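Local structure of putative prephenate dehydratase (4LUB) at residues Glu32-Val37 against Val61-Asp66; Leu222-Ser227 against Ile240-Asn245. The protein probably catalyses the conversion of prephenate to phenylpyruvate, with loss of carbon dioxide and water, in the biosynthesis of phenylalanine. All coordinates share one frame; numbering follows the deposited sequence.

Contact 1: Glu32-Val37 against Val61-Asp66; sequences ENITEV and VHETFD
Glu63 reaches from one helix start to the other and places a single carboxylate oxygen against two donors of Thr35. Glu63 OE2 receives the hydroxyl OG1 of Thr35 at 2.6 Å on its anti lone pair, the one away from the other carboxylate oxygen, while the backbone N of Thr35 meets the same Glu63 OE2 at 3.1 Å from above the carboxylate plane. The other oxygen is also engaged: a water donates to Glu63 OE1 (2.6 Å) and accepts from Ile34 N. One carboxylate thus collects, directly and through water, the first two amides of helix 34-42, where the helix dipole would be expected to stabilise its negative charge. A long reach makes this possible, since CG of Glu63 stands anti to the backbone N (chi1 -161°) and the chain stays extended beyond it. The next amide is served from within: Asn33, the N-cap, turns its OD1 back to accept from Glu36 N at 2.8 Å. A glutamate from a neighbouring helix thereby complements a classical N-cap.

Beside this polar grip, one apolar pair closes the gap: CD1 of Ile34 touches CG1 of Val61 at 3.6 Å. The CG2 methyl of Ile34 lies across the hydroxyl of Thr64, 3.5 Å from Thr64 OG1, whose hydrogen-bond partner is Pro52 O. The carboxylate carbon of Glu63 packs against Ile34 CB on the polar side.

Both helix starts, within the prephenate dehydratase domain, lie against strand 48-55: Ile34 and Thr64 both touch Val51, and Val61 pairs with Val53 through the backbone.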
# COMPACT_ATOMS: atom_id res chain seq x y z
N GLU B 32 -23.16 -9.96 -0.71
CA GLU B 32 -22.46 -10.56 0.43
C GLU B 32 -21.01 -10.10 0.59
O GLU B 32 -20.46 -10.11 1.69
CB GLU B 32 -22.45 -12.09 0.32
CG GLU B 32 -22.56 -12.60 -1.12
CD GLU B 32 -22.25 -14.07 -1.26
OE1 GLU B 32 -22.22 -14.80 -0.25
OE2 GLU B 32 -22.00 -14.52 -2.41
N ASN B 33 -20.40 -9.68 -0.51
CA ASN B 33 -19.02 -9.24 -0.48
C ASN B 33 -18.77 -8.26 -1.61
O ASN B 33 -19.57 -8.17 -2.55
CB ASN B 33 -18.04 -10.43 -0.54
CG ASN B 33 -18.16 -11.24 -1.83
OD1 ASN B 33 -18.16 -10.71 -2.94
ND2 ASN B 33 -18.25 -12.56 -1.68
N ILE B 34 -17.66 -7.54 -1.52
CA ILE B 34 -17.34 -6.46 -2.45
C ILE B 34 -17.34 -6.94 -3.89
O ILE B 34 -17.92 -6.30 -4.76
CB ILE B 34 -15.98 -5.81 -2.08
CG1 ILE B 34 -16.12 -5.03 -0.76
CG2 ILE B 34 -15.47 -4.92 -3.21
CD1 ILE B 34 -14.83 -4.88 0.03
N THR B 35 -16.73 -8.09 -4.13
CA THR B 35 -16.68 -8.66 -5.48
C THR B 35 -18.07 -8.85 -6.09
O THR B 35 -18.31 -8.49 -7.24
CB THR B 35 -15.95 -10.01 -5.47
OG1 THR B 35 -14.61 -9.81 -5.03
CG2 THR B 35 -15.95 -10.64 -6.86
N GLU B 36 -18.99 -9.40 -5.30
CA GLU B 36 -20.35 -9.65 -5.76
C GLU B 36 -21.16 -8.36 -5.93
O GLU B 36 -22.00 -8.26 -6.82
CB GLU B 36 -21.08 -10.61 -4.80
CG GLU B 36 -20.58 -12.05 -4.88
CD GLU B 36 -20.51 -12.59 -6.31
OE1 GLU B 36 -21.46 -12.34 -7.09
OE2 GLU B 36 -19.50 -13.24 -6.65
N VAL B 37 -20.92 -7.38 -5.05
CA VAL B 37 -21.46 -6.03 -5.26
C VAL B 37 -21.11 -5.46 -6.63
O VAL B 37 -21.99 -5.00 -7.36
CB VAL B 37 -20.97 -5.05 -4.16
CG1 VAL B 37 -21.55 -3.67 -4.41
CG2 VAL B 37 -21.31 -5.55 -2.76
N VAL B 61 -8.72 -1.02 0.92
CA VAL B 61 -9.36 -2.32 0.85
C VAL B 61 -8.85 -3.07 -0.39
O VAL B 61 -9.21 -2.74 -1.52
CB VAL B 61 -10.89 -2.21 0.81
CG1 VAL B 61 -11.54 -3.60 0.84
CG2 VAL B 61 -11.38 -1.36 1.98
N HIS B 62 -7.99 -4.06 -0.16
CA HIS B 62 -7.37 -4.81 -1.25
C HIS B 62 -8.37 -5.35 -2.27
O HIS B 62 -8.19 -5.17 -3.48
CB HIS B 62 -6.54 -5.97 -0.69
CG HIS B 62 -5.41 -5.53 0.19
ND1 HIS B 62 -4.70 -6.41 0.97
CD2 HIS B 62 -4.87 -4.31 0.40
CE1 HIS B 62 -3.77 -5.75 1.64
NE2 HIS B 62 -3.85 -4.48 1.31
N GLU B 63 -9.40 -6.04 -1.77
CA GLU B 63 -10.44 -6.61 -2.63
C GLU B 63 -11.02 -5.61 -3.63
O GLU B 63 -11.21 -5.95 -4.80
CB GLU B 63 -11.59 -7.21 -1.79
CG GLU B 63 -12.42 -8.20 -2.60
CD GLU B 63 -13.62 -8.75 -1.85
OE1 GLU B 63 -13.71 -8.55 -0.62
OE2 GLU B 63 -14.49 -9.38 -2.50
N THR B 64 -11.31 -4.41 -3.17
CA THR B 64 -11.91 -3.38 -4.02
C THR B 64 -10.99 -3.00 -5.18
O THR B 64 -11.37 -3.06 -6.34
CB THR B 64 -12.26 -2.11 -3.23
OG1 THR B 64 -13.22 -2.43 -2.21
CG2 THR B 64 -12.87 -1.07 -4.15
N PHE B 65 -9.75 -2.63 -4.85
CA PHE B 65 -8.80 -2.19 -5.85
C PHE B 65 -8.29 -3.28 -6.79
O PHE B 65 -8.09 -3.02 -7.98
CB PHE B 65 -7.64 -1.48 -5.15
CG PHE B 65 -8.02 -0.14 -4.63
CD1 PHE B 65 -8.22 0.92 -5.50
CD2 PHE B 65 -8.26 0.05 -3.27
CE1 PHE B 65 -8.60 2.16 -5.03
CE2 PHE B 65 -8.65 1.29 -2.79
CZ PHE B 65 -8.82 2.34 -3.67
N ASP B 66 -8.05 -4.49 -6.28
CA ASP B 66 -7.68 -5.60 -7.17
C ASP B 66 -8.77 -5.90 -8.20
O ASP B 66 -8.48 -6.07 -9.38
CB ASP B 66 -7.35 -6.88 -6.37
CG ASP B 66 -6.21 -6.68 -5.39
OD1 ASP B 66 -5.36 -5.79 -5.62
OD2 ASP B 66 -6.14 -7.43 -4.39
O HOH W 1 -15.89 -8.29 0.79

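Contact 2: Leu222-Ser227 against Ile240-Asn245; sequences LTKIES and IIDFEN
Ile240 opens the pairing with Glu226, where two backbone bonds close an antiparallel hydrogen-bonded pair: Glu226 N donates to Ile240 O at 2.8 Å, and Ile240 N donates in return to Glu226 O. Ile241 follows opposite Ile225 in a non-hydrogen-bonded pair. Their side chains run side by side on the sheet face shared with Leu222 and Phe243, with Ile225 CD1 3.7 Å from Ile241 CG1.

Asp242 returns to the face of Lys224. Its N donates to Lys224 O at 2.9 Å, and its carbonyl accepts from Thr223 N in an almost straight bond (172° at the hydrogen). Between Leu222 and Lys224 the register slips by one, a beta bulge that accommodates Thr223. The carboxylate crosses the aliphatic part of Lys224, Asp242 OD2 standing 3.3 Å from Lys224 CD. The charged ends do not meet directly; one water accepts from Lys224 NZ and donates to Asp242 OD1, while another donates to Asp242 OD2 and is hydrogen-bonded to Thr223 OG1. Stronger partners lie outside the hairpin: Ser195 and Arg174 hold Asp242, Ser60 and Glu54 hold Lys224.

Phe243 sets its ring against the side chain of Leu222, on the same face of the sheet. With CG beside the backbone N (chi1 -74°), the ring brings CE1 to 3.5 Å from Leu222 CB. Leu222 CD2 lies over one ring face, offset toward the rim, although the position of this methyl is doubtful because it is modelled too close to Ile241. Glu244 adds a looser touch of its CG on Thr223 CG2.

This beta hairpin belongs to the ACT domain. Strand 189-199 pairs with the far edge of strand 237-244, helix 208-216 covers the isoleucine face, and Ile225 and Ser227 hydrogen-bond to the second subunit.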
# COMPACT_ATOMS: atom_id res chain seq x y z
N LEU B 222 -0.50 15.06 -5.18
CA LEU B 222 -0.74 13.65 -4.87
C LEU B 222 -1.29 13.57 -3.46
O LEU B 222 -0.71 14.13 -2.53
CB LEU B 222 0.57 12.87 -5.01
CG LEU B 222 0.73 11.33 -4.96
CD1 LEU B 222 0.54 10.78 -3.56
CD2 LEU B 222 -0.18 10.62 -5.93
N THR B 223 -2.42 12.88 -3.30
CA THR B 223 -3.06 12.79 -1.99
C THR B 223 -3.05 11.37 -1.45
O THR B 223 -3.36 11.14 -0.29
CB THR B 223 -4.51 13.31 -2.04
OG1 THR B 223 -5.32 12.44 -2.83
CG2 THR B 223 -4.56 14.72 -2.62
N LYS B 224 -2.70 10.42 -2.31
CA LYS B 224 -2.59 9.02 -1.91
C LYS B 224 -1.80 8.20 -2.91
O LYS B 224 -1.93 8.40 -4.12
CB LYS B 224 -3.98 8.41 -1.73
CG LYS B 224 -3.99 6.95 -1.33
CD LYS B 224 -5.38 6.38 -1.48
CE LYS B 224 -5.35 4.87 -1.71
NZ LYS B 224 -6.71 4.27 -1.52
N ILE B 225 -1.00 7.26 -2.41
CA ILE B 225 -0.36 6.27 -3.25
C ILE B 225 -0.30 4.93 -2.53
O ILE B 225 0.11 4.84 -1.38
CB ILE B 225 1.05 6.67 -3.68
CG1 ILE B 225 1.67 5.55 -4.53
CG2 ILE B 225 1.92 6.98 -2.48
CD1 ILE B 225 2.71 6.02 -5.51
N GLU B 226 -0.73 3.89 -3.23
CA GLU B 226 -0.72 2.56 -2.68
C GLU B 226 -0.32 1.59 -3.77
O GLU B 226 -0.80 1.68 -4.89
CB GLU B 226 -2.10 2.21 -2.13
CG GLU B 226 -2.18 0.84 -1.47
CD GLU B 226 -2.27 0.93 0.04
OE1 GLU B 226 -3.24 1.53 0.54
OE2 GLU B 226 -1.38 0.40 0.72
N SER B 227 0.56 0.66 -3.44
CA SER B 227 0.93 -0.37 -4.40
C SER B 227 0.19 -1.67 -4.13
O SER B 227 -0.18 -1.97 -3.00
CB SER B 227 2.45 -0.57 -4.44
OG SER B 227 2.92 -1.34 -3.36
N ILE B 240 -1.93 2.50 -7.08
CA ILE B 240 -3.11 3.33 -6.91
C ILE B 240 -2.68 4.71 -6.47
O ILE B 240 -2.11 4.89 -5.40
CB ILE B 240 -4.08 2.77 -5.87
CG1 ILE B 240 -4.36 1.30 -6.16
CG2 ILE B 240 -5.38 3.58 -5.88
CD1 ILE B 240 -4.93 1.11 -7.55
N ILE B 241 -2.95 5.69 -7.32
CA ILE B 241 -2.67 7.08 -7.03
C ILE B 241 -3.90 7.99 -7.10
O ILE B 241 -4.67 7.92 -8.06
CB ILE B 241 -1.54 7.57 -7.96
CG1 ILE B 241 -0.25 6.84 -7.64
CG2 ILE B 241 -1.22 9.03 -7.70
CD1 ILE B 241 0.85 7.03 -8.63
N ASP B 242 -4.08 8.81 -6.07
CA ASP B 242 -5.10 9.86 -6.10
C ASP B 242 -4.44 11.22 -6.30
O ASP B 242 -3.38 11.50 -5.72
CB ASP B 242 -5.94 9.90 -4.81
CG ASP B 242 -6.61 8.58 -4.47
OD1 ASP B 242 -6.65 7.64 -5.31
OD2 ASP B 242 -7.16 8.50 -3.36
N PHE B 243 -5.08 12.07 -7.09
CA PHE B 243 -4.65 13.45 -7.27
C PHE B 243 -5.85 14.35 -7.15
O PHE B 243 -6.97 13.95 -7.47
CB PHE B 243 -4.02 13.66 -8.65
CG PHE B 243 -2.64 13.08 -8.80
CD1 PHE B 243 -1.55 13.68 -8.20
CD2 PHE B 243 -2.44 11.94 -9.56
CE1 PHE B 243 -0.29 13.15 -8.34
CE2 PHE B 243 -1.17 11.42 -9.70
CZ PHE B 243 -0.09 12.02 -9.09
N GLU B 244 -5.62 15.57 -6.70
CA GLU B 244 -6.66 16.58 -6.73
C GLU B 244 -7.07 16.81 -8.18
O GLU B 244 -6.22 16.84 -9.07
CB GLU B 244 -6.22 17.86 -6.04
CG GLU B 244 -6.63 17.87 -4.57
CD GLU B 244 -6.00 18.98 -3.76
OE1 GLU B 244 -5.55 19.98 -4.36
OE2 GLU B 244 -5.97 18.84 -2.52
N ASN B 245 -8.37 16.91 -8.41
CA ASN B 245 -8.89 17.08 -9.76
C ASN B 245 -9.66 18.39 -9.89
O ASN B 245 -10.70 18.44 -10.54
CB ASN B 245 -9.79 15.90 -10.13
CG ASN B 245 -10.06 15.81 -11.62
OD1 ASN B 245 -9.19 16.09 -12.44
ND2 ASN B 245 -11.30 15.49 -11.98
O HOH W 2 -6.73 10.55 -1.62
O HOH W 3 -7.87 5.43 -3.90

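Overall arrangement
Two ways of joining secondary structure appear in one chain: contact 1 ties two helix starts together through a shared carboxylate, whereas contact 2 zips two strands through their backbones. They lie in different domains, prephenate dehydratase and ACT, with centres about 19 Å apart on opposite sides of the chain's centre. Phe65, on the helix that supplies Glu63, bridges them: its CZ lies 3.6 Å from Lys224 NZ, and its CE1 is equally close to Ile240 CG2. Asp66 adds a salt bridge to Arg228 just beyond contact 2. Helix 62-70 thus faces helix 34-42 on one side and the ACT hairpin on another, while His62 meets its counterpart in the second subunit.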